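Local coordinates for CLIP-associating protein (Drosophila melanogaster, PDB 4G3A), which tracks microtubule plus ends and stabilises dynamic microtubules, serving mitotic spindle formation and the attachment of kinetochores, at residues P56-S61 with A89-H94. Sequence-based numbering, arbitrary orientation.
Sequences PWLTGS and ATVLPH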
ATOM      1  N   PRO A  56      -4.843   3.440 -17.738  1.00 50.38           N
ATOM      2  CA  PRO A  56      -5.911   2.524 -18.163  1.00 52.02           C
ATOM      3  C   PRO A  56      -5.635   1.064 -17.790  1.00 52.02           C
ATOM      4  O   PRO A  56      -6.575   0.300 -17.580  1.00 54.89           O
ATOM      5  CB  PRO A  56      -5.932   2.695 -19.686  1.00 55.28           C
ATOM      6  CG  PRO A  56      -5.419   4.071 -19.908  1.00 54.33           C
ATOM      7  CD  PRO A  56      -4.372   4.288 -18.849  1.00 49.47           C
ATOM      8  N   TRP A  57      -4.366   0.678 -17.728  1.00 46.90           N
ATOM      9  CA  TRP A  57      -4.008  -0.671 -17.313  1.00 41.27           C
ATOM     10  C   TRP A  57      -4.340  -0.830 -15.823  1.00 44.70           C
ATOM     11  O   TRP A  57      -4.981  -1.794 -15.396  1.00 41.20           O
ATOM     12  CB  TRP A  57      -2.510  -0.903 -17.522  1.00 44.46           C
ATOM     13  CG  TRP A  57      -2.063  -1.011 -18.963  1.00 50.02           C
ATOM     14  CD1 TRP A  57      -2.802  -0.746 -20.081  1.00 54.87           C
ATOM     15  CD2 TRP A  57      -0.768  -1.422 -19.426  1.00 51.25           C
ATOM     16  NE1 TRP A  57      -2.044  -0.963 -21.213  1.00 53.00           N
ATOM     17  CE2 TRP A  57      -0.794  -1.380 -20.838  1.00 49.92           C
ATOM     18  CE3 TRP A  57       0.411  -1.820 -18.785  1.00 46.33           C
ATOM     19  CZ2 TRP A  57       0.310  -1.723 -21.614  1.00 48.78           C
ATOM     20  CZ3 TRP A  57       1.508  -2.161 -19.559  1.00 49.68           C
ATOM     21  CH2 TRP A  57       1.451  -2.107 -20.959  1.00 46.93           C
ATOM     22  N   LEU A  58      -3.883   0.126 -15.029  1.00 43.54           N
ATOM     23  CA  LEU A  58      -4.079   0.067 -13.588  1.00 43.95           C
ATOM     24  C   LEU A  58      -5.565   0.120 -13.242  1.00 53.40           C
ATOM     25  O   LEU A  58      -6.049  -0.678 -12.443  1.00 52.82           O
ATOM     26  CB  LEU A  58      -3.349   1.221 -12.915  1.00 40.46           C
ATOM     27  CG  LEU A  58      -3.548   1.348 -11.406  1.00 35.43           C
ATOM     28  CD1 LEU A  58      -2.976   0.130 -10.720  1.00 33.55           C
ATOM     29  CD2 LEU A  58      -2.895   2.617 -10.910  1.00 34.59           C
ATOM     30  N   THR A  59      -6.285   1.055 -13.857  1.00 51.74           N
ATOM     31  CA  THR A  59      -7.712   1.230 -13.591  1.00 57.68           C
ATOM     32  C   THR A  59      -8.575   0.288 -14.431  1.00 61.08           C
ATOM     33  O   THR A  59      -9.793   0.447 -14.497  1.00 58.62           O
ATOM     34  CB  THR A  59      -8.152   2.677 -13.869  1.00 61.21           C
ATOM     35  OG1 THR A  59      -8.144   2.918 -15.282  1.00 55.57           O
ATOM     36  CG2 THR A  59      -7.215   3.661 -13.174  1.00 60.77           C
ATOM     37  N   GLY A  60      -7.942  -0.702 -15.056  1.00 63.82           N
ATOM     38  CA  GLY A  60      -8.613  -1.552 -16.025  1.00 67.80           C
ATOM     39  C   GLY A  60      -9.299  -2.785 -15.466  1.00 64.60           C
ATOM     40  O   GLY A  60      -9.271  -3.039 -14.264  1.00 62.92           O
ATOM     41  N   SER A  61      -9.919  -3.554 -16.359  1.00 59.00           N
ATOM     42  CA  SER A  61     -10.694  -4.732 -15.985  1.00 65.68           C
ATOM     43  C   SER A  61      -9.896  -6.028 -16.109  1.00 65.49           C
ATOM     44  O   SER A  61     -10.316  -7.073 -15.618  1.00 72.76           O
ATOM     45  CB  SER A  61     -11.964  -4.814 -16.837  1.00 83.39           C
ATOM     46  OG  SER A  61     -12.358  -6.160 -17.057  1.00 90.75           O
ATOM     47  N   ALA A  89      -0.313  11.624  -6.533  1.00 44.26           N
ATOM     48  CA  ALA A  89      -1.727  11.995  -6.424  1.00 49.70           C
ATOM     49  C   ALA A  89      -2.600  11.360  -7.513  1.00 47.18           C
ATOM     50  O   ALA A  89      -3.793  11.130  -7.307  1.00 51.47           O
ATOM     51  CB  ALA A  89      -1.871  13.510  -6.454  1.00 57.97           C
ATOM     52  N   THR A  90      -1.999  11.085  -8.666  1.00 38.43           N
ATOM     53  CA  THR A  90      -2.717  10.501  -9.795  1.00 45.26           C
ATOM     54  C   THR A  90      -2.876   9.002  -9.605  1.00 40.14           C
ATOM     55  O   THR A  90      -3.937   8.432  -9.845  1.00 41.27           O
ATOM     56  CB  THR A  90      -1.970  10.755 -11.126  1.00 54.17           C
ATOM     57  OG1 THR A  90      -2.151  12.118 -11.525  1.00 56.97           O
ATOM     58  CG2 THR A  90      -2.486   9.836 -12.229  1.00 57.60           C
ATOM     59  N   VAL A  91      -1.805   8.375  -9.148  1.00 32.78           N
ATOM     60  CA  VAL A  91      -1.738   6.929  -9.046  1.00 30.83           C
ATOM     61  C   VAL A  91      -2.371   6.380  -7.759  1.00 31.23           C
ATOM     62  O   VAL A  91      -3.133   5.419  -7.794  1.00 30.66           O
ATOM     63  CB  VAL A  91      -0.273   6.492  -9.097  1.00 38.84           C
ATOM     64  CG1 VAL A  91      -0.149   5.040  -8.774  1.00 35.63           C
ATOM     65  CG2 VAL A  91       0.324   6.806 -10.479  1.00 34.46           C
ATOM     66  N   LEU A  92      -2.053   7.008  -6.632  1.00 34.23           N
ATOM     67  CA  LEU A  92      -2.424   6.483  -5.312  1.00 37.79           C
ATOM     68  C   LEU A  92      -3.885   6.041  -5.160  1.00 33.12           C
ATOM     69  O   LEU A  92      -4.147   4.971  -4.619  1.00 35.83           O
ATOM     70  CB  LEU A  92      -2.060   7.470  -4.197  1.00 33.88           C
ATOM     71  CG  LEU A  92      -1.903   6.825  -2.810  1.00 31.54           C
ATOM     72  CD1 LEU A  92      -0.805   5.752  -2.838  1.00 27.74           C
ATOM     73  CD2 LEU A  92      -1.598   7.861  -1.739  1.00 31.92           C
ATOM     74  N   PRO A  93      -4.844   6.861  -5.625  1.00 38.02           N
ATOM     75  CA  PRO A  93      -6.233   6.452  -5.386  1.00 33.91           C
ATOM     76  C   PRO A  93      -6.574   5.092  -5.995  1.00 36.60           C
ATOM     77  O   PRO A  93      -7.398   4.382  -5.440  1.00 34.17           O
ATOM     78  CB  PRO A  93      -7.043   7.565  -6.066  1.00 43.15           C
ATOM     79  CG  PRO A  93      -6.141   8.756  -6.005  1.00 42.86           C
ATOM     80  CD  PRO A  93      -4.760   8.215  -6.211  1.00 38.43           C
ATOM     81  N   HIS A  94      -5.952   4.723  -7.111  1.00 33.70           N
ATOM     82  CA  HIS A  94      -6.281   3.449  -7.753  1.00 26.94           C
ATOM     83  C   HIS A  94      -5.485   2.268  -7.183  1.00 29.77           C
ATOM     84  O   HIS A  94      -5.933   1.122  -7.231  1.00 29.77           O
ATOM     85  CB  HIS A  94      -6.113   3.578  -9.268  1.00 31.42           C
ATOM     86  CG  HIS A  94      -6.904   4.709  -9.833  1.00 35.45           C
ATOM     87  ND1 HIS A  94      -6.329   5.912 -10.193  1.00 41.19           N
ATOM     88  CD2 HIS A  94      -8.232   4.853 -10.028  1.00 40.96           C
ATOM     89  CE1 HIS A  94      -7.268   6.731 -10.623  1.00 49.49           C
ATOM     90  NE2 HIS A  94      -8.436   6.116 -10.529  1.00 51.36           N
TER
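One face of the H94 imidazole is covered by the methyl of T59: CG2 stands 3.6 Å from the ring centroid and 14° off the ring normal, the geometry of a CH-pi contact. It lies 3.4 Å above the ring plane, over its centre; beside the ring, L58 packs on H94 CB and on V91. The contact joins successive HEAT repeats of a TOG domain, the C-terminal end of helix 47-58 in the first repeat meeting helix 88-98 in the second, with helix 63-80 of the first repeat packed against L58 and V91. T59 is the first residue past the end of helix 47-58, as its departure from helical phi/psi indicates. With chi1 at 71°, OG1 sits between the backbone N and the carbonyl carbon, and CG2 lies anti to the carbonyl carbon, over the ring. The hydroxyl bonds back to M55 O in the last turn of the preceding helix, and the methyl is the part of the side chain that meets the histidine. Deeper in, L58 extends with CG anti to its backbone N (chi1 176°) and brings CD2 to 3.7 Å from H94 CB. The same methyl lies 4.2 Å from V91 CG1, so a single leucine branch spans the two residues one turn apart. Replacing H94 by alanine would keep a CB beside L58 but would probably leave T59 CG2 without the ring face it rests on. A polar tie runs beside the apolar one: R98, a turn beyond H94, hydrogen-bonds through NH2 to the carbonyl oxygens of both L58 and G60.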